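Local atomic coordinates of outer membrane protein Omp121 (Bacteroides thetaiotaomicron, PDB entry 5FQ8), a protein that probably imports peptides across the outer membrane as a TonB-dependent receptor working with partner lipoproteins. Residues B[198-203]-B[208-213]; B[222-227]-B[231-236]; B[357-360]-B[366-369]. One frame throughout, in Å; residues are numbered along the deposited sequence.

Interaction 1 of 3, residues B[198-203]-B[208-213]; sequences FGMGWN and ELENGS
W202 and E210 meet in an irregular loop of a TonB-dependent receptor, between barrel strands 177-188 and 252-264. Segment 208-213 follows the small hairpin of strands 201-202 and 205-206 and folds back along segment 198-203. The two side chains cross at about a right angle. The E210 carboxylate lies obliquely against the indole, its plane turned 39° from the ring, with OE1 3.4 Å from W202 CE3. A bend at chi2 carries it there. E210 CG itself packs on the backbone of G201, 3.6 Å from G201 C. Both W202 and E210 also pack on the backbone of the bound peptide, so this end of the contact borders the peptide.

M200 crosses E210 obliquely. Its CG lies anti to the backbone N (chi1 173°) and 3.9 Å from E210 CB. The chain, extended as far as SD, sets M200 SD against the backbone of the second segment, 3.6 Å from L209 N.

S213 OG is bonded outside the segments, to N842 OD1 and R339 N. Near S213 the backbones touch through two CA-H...O contacts. One runs from S213 CA to G199 O at 3.1 Å. The straighter one joins M200 CA to G212 O at 3.3 Å, with 170° at the hydrogen.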
ATOM      1  N   PHE B 198      -8.251   2.095 -47.483  1.00 31.60           N
ATOM      2  CA  PHE B 198      -8.085   3.462 -47.010  1.00 33.07           C
ATOM      3  C   PHE B 198      -7.101   3.502 -45.847  1.00 35.10           C
ATOM      4  O   PHE B 198      -6.992   2.556 -45.069  1.00 32.33           O
ATOM      5  CB  PHE B 198      -9.427   4.061 -46.582  1.00 29.38           C
ATOM      6  CG  PHE B 198     -10.569   3.725 -47.496  1.00 29.75           C
ATOM      7  CD1 PHE B 198     -10.842   4.509 -48.600  1.00 30.34           C
ATOM      8  CD2 PHE B 198     -11.372   2.631 -47.243  1.00 29.55           C
ATOM      9  CE1 PHE B 198     -11.882   4.205 -49.426  1.00 30.71           C
ATOM     10  CE2 PHE B 198     -12.421   2.322 -48.068  1.00 29.92           C
ATOM     11  CZ  PHE B 198     -12.676   3.111 -49.161  1.00 30.50           C
ATOM     12  N   GLY B 199      -6.399   4.625 -45.710  1.00 39.81           N
ATOM     13  CA  GLY B 199      -5.360   4.758 -44.727  1.00 41.14           C
ATOM     14  C   GLY B 199      -5.683   5.745 -43.623  1.00 41.26           C
ATOM     15  O   GLY B 199      -6.848   6.062 -43.343  1.00 40.03           O
ATOM     16  N   MET B 200      -4.624   6.230 -42.982  1.00 37.87           N
ATOM     17  CA  MET B 200      -4.748   7.067 -41.801  1.00 33.64           C
ATOM     18  C   MET B 200      -5.591   8.293 -42.077  1.00 28.41           C
ATOM     19  O   MET B 200      -5.318   9.050 -43.005  1.00 28.91           O
ATOM     20  CB  MET B 200      -3.361   7.498 -41.335  1.00 31.63           C
ATOM     21  CG  MET B 200      -3.333   8.519 -40.215  1.00 27.94           C
ATOM     22  SD  MET B 200      -1.659   8.886 -39.768  1.00 28.00           S
ATOM     23  CE  MET B 200      -0.946   9.117 -41.371  1.00 28.65           C
ATOM     24  N   GLY B 201      -6.600   8.495 -41.254  1.00 28.15           N
ATOM     25  CA  GLY B 201      -7.363   9.720 -41.309  1.00 28.41           C
ATOM     26  C   GLY B 201      -8.655   9.580 -40.541  1.00 28.13           C
ATOM     27  O   GLY B 201      -8.969   8.532 -39.991  1.00 29.91           O
ATOM     28  N   TRP B 202      -9.394  10.679 -40.515  1.00 28.38           N
ATOM     29  CA  TRP B 202     -10.716  10.691 -39.927  1.00 28.24           C
ATOM     30  C   TRP B 202     -11.644  11.438 -40.875  1.00 28.76           C
ATOM     31  O   TRP B 202     -11.197  12.145 -41.774  1.00 29.21           O
ATOM     32  CB  TRP B 202     -10.682  11.324 -38.541  1.00 31.84           C
ATOM     33  CG  TRP B 202     -11.666  10.762 -37.608  1.00 32.01           C
ATOM     34  CD1 TRP B 202     -12.846  11.303 -37.258  1.00 31.00           C
ATOM     35  CD2 TRP B 202     -11.565   9.530 -36.902  1.00 32.23           C
ATOM     36  NE1 TRP B 202     -13.492  10.497 -36.368  1.00 27.31           N
ATOM     37  CE2 TRP B 202     -12.725   9.396 -36.134  1.00 26.95           C
ATOM     38  CE3 TRP B 202     -10.606   8.525 -36.846  1.00 35.89           C
ATOM     39  CZ2 TRP B 202     -12.955   8.304 -35.317  1.00 26.53           C
ATOM     40  CZ3 TRP B 202     -10.836   7.447 -36.031  1.00 34.27           C
ATOM     41  CH2 TRP B 202     -12.003   7.342 -35.282  1.00 26.85           C
ATOM     42  N   ASN B 203     -12.944  11.246 -40.696  1.00 28.75           N
ATOM     43  CA  ASN B 203     -13.952  11.886 -41.539  1.00 29.27           C
ATOM     44  C   ASN B 203     -13.663  11.705 -43.021  1.00 29.72           C
ATOM     45  O   ASN B 203     -14.054  12.535 -43.827  1.00 30.25           O
ATOM     46  CB  ASN B 203     -14.083  13.387 -41.254  1.00 29.56           C
ATOM     47  CG  ASN B 203     -14.059  13.709 -39.792  1.00 33.24           C
ATOM     48  OD1 ASN B 203     -13.150  14.377 -39.314  1.00 34.30           O
ATOM     49  ND2 ASN B 203     -15.068  13.261 -39.068  1.00 30.75           N
ATOM     50  N   GLU B 208      -2.311  13.267 -40.128  1.00 29.08           N
ATOM     51  CA  GLU B 208      -0.938  12.873 -39.874  1.00 29.03           C
ATOM     52  C   GLU B 208      -0.781  12.182 -38.534  1.00 28.45           C
ATOM     53  O   GLU B 208       0.334  11.839 -38.160  1.00 33.24           O
ATOM     54  CB  GLU B 208      -0.028  14.095 -39.964  1.00 29.48           C
ATOM     55  CG  GLU B 208      -0.191  14.834 -41.267  1.00 30.10           C
ATOM     56  CD  GLU B 208       0.575  16.117 -41.331  1.00 30.59           C
ATOM     57  OE1 GLU B 208       1.347  16.395 -40.401  1.00 30.46           O
ATOM     58  OE2 GLU B 208       0.397  16.855 -42.316  1.00 31.13           O
ATOM     59  N   LEU B 209      -1.866  11.933 -37.828  1.00 28.07           N
ATOM     60  CA  LEU B 209      -1.750  11.548 -36.429  1.00 27.58           C
ATOM     61  C   LEU B 209      -2.843  10.610 -35.934  1.00 27.14           C
ATOM     62  O   LEU B 209      -2.963  10.447 -34.719  1.00 26.77           O
ATOM     63  CB  LEU B 209      -1.750  12.818 -35.555  1.00 30.06           C
ATOM     64  CG  LEU B 209      -0.484  13.426 -34.941  1.00 27.77           C
ATOM     65  CD1 LEU B 209       0.419  14.068 -35.960  1.00 28.33           C
ATOM     66  CD2 LEU B 209      -0.904  14.444 -33.919  1.00 27.74           C
ATOM     67  N   GLU B 210      -3.637   9.983 -36.788  1.00 27.18           N
ATOM     68  CA  GLU B 210      -4.794   9.260 -36.283  1.00 26.83           C
ATOM     69  C   GLU B 210      -4.426   7.872 -35.799  1.00 26.43           C
ATOM     70  O   GLU B 210      -3.427   7.282 -36.203  1.00 26.49           O
ATOM     71  CB  GLU B 210      -5.870   9.093 -37.346  1.00 27.06           C
ATOM     72  CG  GLU B 210      -6.448  10.360 -37.859  1.00 27.99           C
ATOM     73  CD  GLU B 210      -7.226  11.120 -36.838  1.00 27.33           C
ATOM     74  OE1 GLU B 210      -7.989  10.507 -36.074  1.00 26.98           O
ATOM     75  OE2 GLU B 210      -7.060  12.343 -36.801  1.00 27.61           O
ATOM     76  N   ASN B 211      -5.295   7.325 -34.961  1.00 26.07           N
ATOM     77  CA  ASN B 211      -5.198   5.938 -34.554  1.00 25.73           C
ATOM     78  C   ASN B 211      -6.127   5.046 -35.350  1.00 25.77           C
ATOM     79  O   ASN B 211      -6.637   4.065 -34.815  1.00 25.48           O
ATOM     80  CB  ASN B 211      -5.518   5.826 -33.078  1.00 25.34           C
ATOM     81  CG  ASN B 211      -6.870   6.341 -32.780  1.00 25.33           C
ATOM     82  OD1 ASN B 211      -7.319   7.280 -33.415  1.00 25.64           O
ATOM     83  ND2 ASN B 211      -7.559   5.715 -31.855  1.00 25.01           N
ATOM     84  N   GLY B 212      -6.374   5.376 -36.610  1.00 26.16           N
ATOM     85  CA  GLY B 212      -7.435   4.728 -37.347  1.00 26.26           C
ATOM     86  C   GLY B 212      -7.263   4.981 -38.823  1.00 26.74           C
ATOM     87  O   GLY B 212      -6.313   5.632 -39.258  1.00 26.99           O
ATOM     88  N   SER B 213      -8.196   4.448 -39.597  1.00 26.91           N
ATOM     89  CA  SER B 213      -8.018   4.357 -41.038  1.00 27.36           C
ATOM     90  C   SER B 213      -9.252   4.823 -41.767  1.00 27.70           C
ATOM     91  O   SER B 213      -9.757   4.154 -42.665  1.00 31.96           O
ATOM     92  CB  SER B 213      -7.694   2.939 -41.491  1.00 27.32           C
ATOM     93  OG  SER B 213      -6.600   2.389 -40.794  1.00 27.02           O
TER

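Interaction 2 of 3, residues B[222-227]-B[231-236]; sequences MQLWGN and NSQKLK
Q223 and K236 form an antiparallel hydrogen-bonded pair between strands 222-225 and 232-237. These strands belong to a three-stranded antiparallel sheet in which 232-237 is the middle strand. Residues S232 to L235 also pair with a strand of the BT_2262 lipoprotein, so the sheet runs on into that chain.

Q223 N donates to K236 O at 3.1 Å. K236 N returns a straighter bond to Q223 O at 3.2 Å (167° at the hydrogen). Further along, W225 N donates to K234 O at 3.2 Å in a more bent bond. L224 and L235 form the non-hydrogen-bonded pair between, and L224 CD2 meets L235 CD1 at 3.6 Å.

At the corner, G226 O is met by a side chain. Q233 is extended, with CG anti to the backbone N (chi1 -167°), and its NE2 donates to G226 O at 3.1 Å. The same NE2 probably also bonds E208 OE1.

On the side that carries W225, K234 and K236, the polar ends find partners outside the two strands: W225 NE1 bonds S9 OG of the BT_2262 chain, K234 NZ forms a salt bridge with D351, and K236 NZ one with D340. K234 lies beside the indole and points the same way, with its CD 3.5 Å from W225 CZ2. K236 instead crosses it at about a right angle. Its CD sits over the ring face, 4.1 Å from the centroid of the five-membered ring of W225.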
ATOM      1  N   MET B 222       3.259  10.420 -51.880  1.00 33.76           N
ATOM      2  CA  MET B 222       4.019  10.627 -50.661  1.00 33.38           C
ATOM      3  C   MET B 222       3.290  11.647 -49.795  1.00 33.10           C
ATOM      4  O   MET B 222       3.060  12.786 -50.213  1.00 33.54           O
ATOM      5  CB  MET B 222       5.445  11.066 -50.987  1.00 33.90           C
ATOM      6  CG  MET B 222       6.263   9.972 -51.640  1.00 34.12           C
ATOM      7  SD  MET B 222       7.835   9.695 -50.847  1.00 34.04           S
ATOM      8  CE  MET B 222       8.282   8.107 -51.471  1.00 37.14           C
ATOM      9  N   GLN B 223       2.901  11.223 -48.607  1.00 32.42           N
ATOM     10  CA  GLN B 223       2.268  12.087 -47.629  1.00 32.26           C
ATOM     11  C   GLN B 223       3.065  12.060 -46.332  1.00 31.70           C
ATOM     12  O   GLN B 223       3.988  11.266 -46.149  1.00 31.59           O
ATOM     13  CB  GLN B 223       0.822  11.658 -47.386  1.00 36.82           C
ATOM     14  CG  GLN B 223       0.006  11.528 -48.648  1.00 38.71           C
ATOM     15  CD  GLN B 223      -0.464  12.860 -49.193  1.00 36.58           C
ATOM     16  OE1 GLN B 223      -0.640  13.814 -48.454  1.00 36.98           O
ATOM     17  NE2 GLN B 223      -0.655  12.930 -50.494  1.00 33.20           N
ATOM     18  N   LEU B 224       2.718  12.961 -45.435  1.00 31.52           N
ATOM     19  CA  LEU B 224       3.366  12.988 -44.145  1.00 31.14           C
ATOM     20  C   LEU B 224       2.660  12.033 -43.196  1.00 30.43           C
ATOM     21  O   LEU B 224       1.597  11.489 -43.498  1.00 30.24           O
ATOM     22  CB  LEU B 224       3.367  14.405 -43.598  1.00 31.32           C
ATOM     23  CG  LEU B 224       4.109  15.400 -44.469  1.00 32.06           C
ATOM     24  CD1 LEU B 224       3.852  16.817 -44.016  1.00 32.27           C
ATOM     25  CD2 LEU B 224       5.564  15.080 -44.373  1.00 32.21           C
ATOM     26  N   TRP B 225       3.279  11.811 -42.049  1.00 33.11           N
ATOM     27  CA  TRP B 225       2.605  11.102 -40.978  1.00 34.51           C
ATOM     28  C   TRP B 225       3.375  11.330 -39.685  1.00 33.05           C
ATOM     29  O   TRP B 225       4.536  11.744 -39.694  1.00 33.11           O
ATOM     30  CB  TRP B 225       2.468   9.607 -41.292  1.00 49.74           C
ATOM     31  CG  TRP B 225       3.737   8.856 -41.273  1.00 33.15           C
ATOM     32  CD1 TRP B 225       4.701   8.844 -42.222  1.00 31.77           C
ATOM     33  CD2 TRP B 225       4.175   7.988 -40.247  1.00 33.44           C
ATOM     34  NE1 TRP B 225       5.724   8.030 -41.847  1.00 31.58           N
ATOM     35  CE2 TRP B 225       5.420   7.485 -40.630  1.00 35.77           C
ATOM     36  CE3 TRP B 225       3.636   7.589 -39.026  1.00 29.59           C
ATOM     37  CZ2 TRP B 225       6.135   6.610 -39.837  1.00 30.68           C
ATOM     38  CZ3 TRP B 225       4.346   6.718 -38.246  1.00 29.14           C
ATOM     39  CH2 TRP B 225       5.578   6.239 -38.649  1.00 29.45           C
ATOM     40  N   GLY B 226       2.701  11.077 -38.576  1.00 28.65           N
ATOM     41  CA  GLY B 226       3.351  11.105 -37.289  1.00 28.38           C
ATOM     42  C   GLY B 226       3.596  12.512 -36.793  1.00 28.89           C
ATOM     43  O   GLY B 226       3.262  13.509 -37.428  1.00 29.68           O
ATOM     44  N   ASN B 227       4.198  12.584 -35.618  1.00 28.41           N
ATOM     45  CA  ASN B 227       4.475  13.868 -35.005  1.00 28.64           C
ATOM     46  C   ASN B 227       5.673  14.527 -35.665  1.00 29.34           C
ATOM     47  O   ASN B 227       6.255  14.018 -36.625  1.00 29.48           O
ATOM     48  CB  ASN B 227       4.708  13.701 -33.515  1.00 28.26           C
ATOM     49  CG  ASN B 227       3.446  13.836 -32.727  1.00 31.32           C
ATOM     50  OD1 ASN B 227       2.697  14.789 -32.899  1.00 28.06           O
ATOM     51  ND2 ASN B 227       3.188  12.877 -31.862  1.00 32.70           N
ATOM     52  N   ASN B 231      11.812  19.846 -35.833  1.00 32.50           N
ATOM     53  CA  ASN B 231      11.506  20.487 -37.100  1.00 33.00           C
ATOM     54  C   ASN B 231      11.637  19.504 -38.258  1.00 33.03           C
ATOM     55  O   ASN B 231      11.961  19.879 -39.386  1.00 33.62           O
ATOM     56  CB  ASN B 231      12.398  21.710 -37.304  1.00 39.71           C
ATOM     57  CG  ASN B 231      11.714  22.796 -38.051  1.00 42.36           C
ATOM     58  OD1 ASN B 231      10.491  22.899 -38.034  1.00 46.15           O
ATOM     59  ND2 ASN B 231      12.492  23.625 -38.723  1.00 49.27           N
ATOM     60  N   SER B 232      11.391  18.231 -37.980  1.00 35.17           N
ATOM     61  CA  SER B 232      11.464  17.190 -38.986  1.00 32.44           C
ATOM     62  C   SER B 232      10.297  16.246 -38.785  1.00 36.45           C
ATOM     63  O   SER B 232       9.793  16.091 -37.673  1.00 40.34           O
ATOM     64  CB  SER B 232      12.773  16.421 -38.905  1.00 32.57           C
ATOM     65  OG  SER B 232      12.736  15.492 -37.839  1.00 31.95           O
ATOM     66  N   GLN B 233       9.873  15.616 -39.873  1.00 34.64           N
ATOM     67  CA  GLN B 233       8.731  14.720 -39.842  1.00 32.97           C
ATOM     68  C   GLN B 233       8.984  13.583 -40.819  1.00 31.30           C
ATOM     69  O   GLN B 233       9.766  13.717 -41.761  1.00 31.86           O
ATOM     70  CB  GLN B 233       7.457  15.482 -40.184  1.00 31.25           C
ATOM     71  CG  GLN B 233       6.173  14.777 -39.893  1.00 30.67           C
ATOM     72  CD  GLN B 233       5.004  15.608 -40.324  1.00 30.81           C
ATOM     73  OE1 GLN B 233       5.182  16.642 -40.954  1.00 31.37           O
ATOM     74  NE2 GLN B 233       3.802  15.181 -39.977  1.00 30.35           N
ATOM     75  N   LYS B 234       8.331  12.451 -40.586  1.00 30.76           N
ATOM     76  CA  LYS B 234       8.495  11.317 -41.484  1.00 34.53           C
ATOM     77  C   LYS B 234       7.550  11.424 -42.673  1.00 31.04           C
ATOM     78  O   LYS B 234       6.437  11.941 -42.570  1.00 30.88           O
ATOM     79  CB  LYS B 234       8.272   9.991 -40.758  1.00 39.61           C
ATOM     80  CG  LYS B 234       9.506   9.469 -40.056  1.00 36.23           C
ATOM     81  CD  LYS B 234       9.235   8.174 -39.330  1.00 34.97           C
ATOM     82  CE  LYS B 234      10.479   7.642 -38.655  1.00 40.73           C
ATOM     83  NZ  LYS B 234      10.253   6.294 -38.077  1.00 29.12           N
ATOM     84  N   LEU B 235       8.013  10.905 -43.806  1.00 31.43           N
ATOM     85  CA  LEU B 235       7.355  11.024 -45.099  1.00 31.80           C
ATOM     86  C   LEU B 235       7.467   9.687 -45.807  1.00 31.80           C
ATOM     87  O   LEU B 235       8.569   9.157 -45.945  1.00 37.73           O
ATOM     88  CB  LEU B 235       8.014  12.123 -45.926  1.00 32.55           C
ATOM     89  CG  LEU B 235       7.526  12.375 -47.334  1.00 33.07           C
ATOM     90  CD1 LEU B 235       6.215  13.080 -47.264  1.00 32.94           C
ATOM     91  CD2 LEU B 235       8.536  13.228 -48.029  1.00 33.83           C
ATOM     92  N   LYS B 236       6.337   9.148 -46.252  1.00 31.61           N
ATOM     93  CA  LYS B 236       6.269   7.782 -46.741  1.00 31.51           C
ATOM     94  C   LYS B 236       5.219   7.703 -47.835  1.00 41.06           C
ATOM     95  O   LYS B 236       4.296   8.522 -47.877  1.00 32.57           O
ATOM     96  CB  LYS B 236       5.928   6.808 -45.609  1.00 30.80           C
ATOM     97  CG  LYS B 236       4.471   6.510 -45.454  1.00 30.40           C
ATOM     98  CD  LYS B 236       4.266   5.581 -44.289  1.00 29.76           C
ATOM     99  CE  LYS B 236       2.834   5.107 -44.213  1.00 29.41           C
ATOM    100  NZ  LYS B 236       1.905   5.899 -45.088  1.00 29.74           N
TER

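Interaction 3 of 3, residues B[357-360]-B[366-369]; sequences GYYY and MNPY
N367 ND2, on the residue that packs against Y359, is gripped by two backbone carbonyls, L346 O and N354 O. The other end of the same amide is also used. N367 OD1 accepts from Y369 N at 3.1 Å, with the donor tilted 27° from the carbonyl plane. Three bonds therefore hold this buried amide and fix its rotation.

The held asparagine is the platform for the Y359 ring. Y359 has CG anti to its own nitrogen (chi1 -173°), and this sends the ring across to the second segment. N367 N lies over the centre of one ring face, 3.5 Å above the plane. N367 CB makes a CH-pi contact with the same ring, 4.0 Å from its centroid. The amide and the ring are turned only 27° from each other. On the opposite face Y360 CD1 lies toward the rim, so the Y359 ring is sandwiched between Y360 and N367.

Two neighbours of N367 complete the contact. M366 C approaches Y359 CE2 at 3.6 Å. Past the ring, P368 CD meets Y359 OH at 3.6 Å. Outside the segments, M366 N bonds S333 OG, and Y359 O accepts from N430 ND2.

The contact ties the loop after helix 330-335 to the start of helix 368-374. P368 opens the first turn, and N367, just before the helix, is its N-cap through the bond from Y369 N.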
ATOM      1  N   GLY B 357       6.880  10.525 -26.313  1.00 42.56           N
ATOM      2  CA  GLY B 357       6.454  11.884 -26.549  1.00 35.05           C
ATOM      3  C   GLY B 357       6.255  12.236 -27.998  1.00 29.90           C
ATOM      4  O   GLY B 357       5.568  13.212 -28.294  1.00 27.82           O
ATOM      5  N   TYR B 358       6.825  11.469 -28.911  1.00 27.12           N
ATOM      6  CA  TYR B 358       6.665  11.764 -30.323  1.00 27.43           C
ATOM      7  C   TYR B 358       6.055  10.596 -31.090  1.00 27.19           C
ATOM      8  O   TYR B 358       6.199  10.519 -32.310  1.00 27.47           O
ATOM      9  CB  TYR B 358       8.008  12.190 -30.915  1.00 27.97           C
ATOM     10  CG  TYR B 358       8.543  13.473 -30.333  1.00 28.30           C
ATOM     11  CD1 TYR B 358       9.117  13.498 -29.081  1.00 28.20           C
ATOM     12  CD2 TYR B 358       8.483  14.658 -31.047  1.00 28.77           C
ATOM     13  CE1 TYR B 358       9.603  14.670 -28.545  1.00 28.55           C
ATOM     14  CE2 TYR B 358       8.969  15.826 -30.526  1.00 29.17           C
ATOM     15  CZ  TYR B 358       9.527  15.831 -29.271  1.00 30.89           C
ATOM     16  OH  TYR B 358      10.016  17.014 -28.750  1.00 34.42           O
ATOM     17  N   TYR B 359       5.357   9.701 -30.403  1.00 26.70           N
ATOM     18  CA  TYR B 359       4.669   8.597 -31.055  1.00 26.48           C
ATOM     19  C   TYR B 359       3.637   9.116 -32.045  1.00 26.62           C
ATOM     20  O   TYR B 359       3.059  10.181 -31.854  1.00 37.41           O
ATOM     21  CB  TYR B 359       4.003   7.744 -29.999  1.00 25.97           C
ATOM     22  CG  TYR B 359       3.382   6.469 -30.490  1.00 25.73           C
ATOM     23  CD1 TYR B 359       4.122   5.533 -31.190  1.00 25.85           C
ATOM     24  CD2 TYR B 359       2.056   6.184 -30.213  1.00 28.50           C
ATOM     25  CE1 TYR B 359       3.545   4.361 -31.625  1.00 25.66           C
ATOM     26  CE2 TYR B 359       1.478   5.028 -30.639  1.00 31.37           C
ATOM     27  CZ  TYR B 359       2.223   4.118 -31.343  1.00 30.52           C
ATOM     28  OH  TYR B 359       1.632   2.962 -31.763  1.00 30.34           O
ATOM     29  N   TYR B 360       3.397   8.357 -33.115  1.00 26.68           N
ATOM     30  CA  TYR B 360       2.673   8.929 -34.241  1.00 26.95           C
ATOM     31  C   TYR B 360       1.226   9.272 -33.907  1.00 31.59           C
ATOM     32  O   TYR B 360       0.611  10.053 -34.636  1.00 27.06           O
ATOM     33  CB  TYR B 360       2.740   7.996 -35.452  1.00 27.09           C
ATOM     34  CG  TYR B 360       1.993   6.702 -35.312  1.00 29.38           C
ATOM     35  CD1 TYR B 360       2.607   5.587 -34.790  1.00 34.59           C
ATOM     36  CD2 TYR B 360       0.680   6.592 -35.715  1.00 31.27           C
ATOM     37  CE1 TYR B 360       1.937   4.415 -34.656  1.00 30.04           C
ATOM     38  CE2 TYR B 360       0.002   5.421 -35.582  1.00 32.52           C
ATOM     39  CZ  TYR B 360       0.638   4.338 -35.050  1.00 33.67           C
ATOM     40  OH  TYR B 360      -0.019   3.154 -34.904  1.00 38.02           O
ATOM     41  N   MET B 366      -0.544   3.980 -26.868  1.00 24.15           N
ATOM     42  CA  MET B 366       0.892   4.174 -26.747  1.00 24.32           C
ATOM     43  C   MET B 366       1.630   3.158 -27.597  1.00 24.42           C
ATOM     44  O   MET B 366       1.065   2.156 -28.039  1.00 24.51           O
ATOM     45  CB  MET B 366       1.361   4.039 -25.302  1.00 24.14           C
ATOM     46  CG  MET B 366       1.353   5.309 -24.491  1.00 26.05           C
ATOM     47  SD  MET B 366       2.521   5.097 -23.167  1.00 24.19           S
ATOM     48  CE  MET B 366       4.014   5.109 -24.107  1.00 37.88           C
ATOM     49  N   ASN B 367       2.912   3.416 -27.799  1.00 24.67           N
ATOM     50  CA  ASN B 367       3.774   2.523 -28.558  1.00 24.83           C
ATOM     51  C   ASN B 367       3.752   1.132 -27.949  1.00 28.45           C
ATOM     52  O   ASN B 367       4.179   0.966 -26.804  1.00 31.52           O
ATOM     53  CB  ASN B 367       5.195   3.066 -28.570  1.00 25.16           C
ATOM     54  CG  ASN B 367       6.098   2.328 -29.529  1.00 25.42           C
ATOM     55  OD1 ASN B 367       5.973   1.131 -29.726  1.00 25.30           O
ATOM     56  ND2 ASN B 367       7.026   3.054 -30.131  1.00 25.83           N
ATOM     57  N   PRO B 368       3.308   0.111 -28.680  1.00 25.62           N
ATOM     58  CA  PRO B 368       3.138  -1.210 -28.067  1.00 24.27           C
ATOM     59  C   PRO B 368       4.417  -1.789 -27.540  1.00 24.35           C
ATOM     60  O   PRO B 368       4.394  -2.542 -26.565  1.00 25.33           O
ATOM     61  CB  PRO B 368       2.589  -2.059 -29.219  1.00 24.34           C
ATOM     62  CG  PRO B 368       2.097  -1.097 -30.225  1.00 24.53           C
ATOM     63  CD  PRO B 368       2.993   0.085 -30.113  1.00 32.52           C
ATOM     64  N   TYR B 369       5.543  -1.474 -28.160  1.00 24.68           N
ATOM     65  CA  TYR B 369       6.795  -2.008 -27.659  1.00 24.81           C
ATOM     66  C   TYR B 369       7.221  -1.316 -26.379  1.00 35.59           C
ATOM     67  O   TYR B 369       7.927  -1.916 -25.566  1.00 29.57           O
ATOM     68  CB  TYR B 369       7.877  -1.879 -28.718  1.00 25.25           C
ATOM     69  CG  TYR B 369       7.631  -2.689 -29.972  1.00 25.38           C
ATOM     70  CD1 TYR B 369       8.003  -4.017 -30.042  1.00 25.41           C
ATOM     71  CD2 TYR B 369       7.048  -2.116 -31.085  1.00 25.52           C
ATOM     72  CE1 TYR B 369       7.800  -4.746 -31.175  1.00 26.25           C
ATOM     73  CE2 TYR B 369       6.841  -2.838 -32.223  1.00 29.06           C
ATOM     74  CZ  TYR B 369       7.221  -4.156 -32.267  1.00 26.90           C
ATOM     75  OH  TYR B 369       7.014  -4.879 -33.417  1.00 25.90           O
TER

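How the interactions relate
The three contacts are neighbours, with centres 14 to 16 Å apart. W225 of interaction 2 touches both of the others. Its CB meets M200 CE of interaction 1 at 3.5 Å, and its CZ3 meets Y360 CB of interaction 3 at 3.5 Å. The probable E208 OE1 to Q233 NE2 bond, 2.8 Å, bridges interactions 1 and 2. N227 ND2 makes a weak hydrogen bond to Y359 O. L209 packs on G226 and Y360. Interaction 1 touches the bound peptide, while interaction 2 adjoins BT_2262. The F198 side chain of interaction 1 is about 7 Å from a bound calcium ion. In interaction 3 the P368 side chain, about 8 Å from that of calcium-site residue I283, is about 13 Å from a calcium ion.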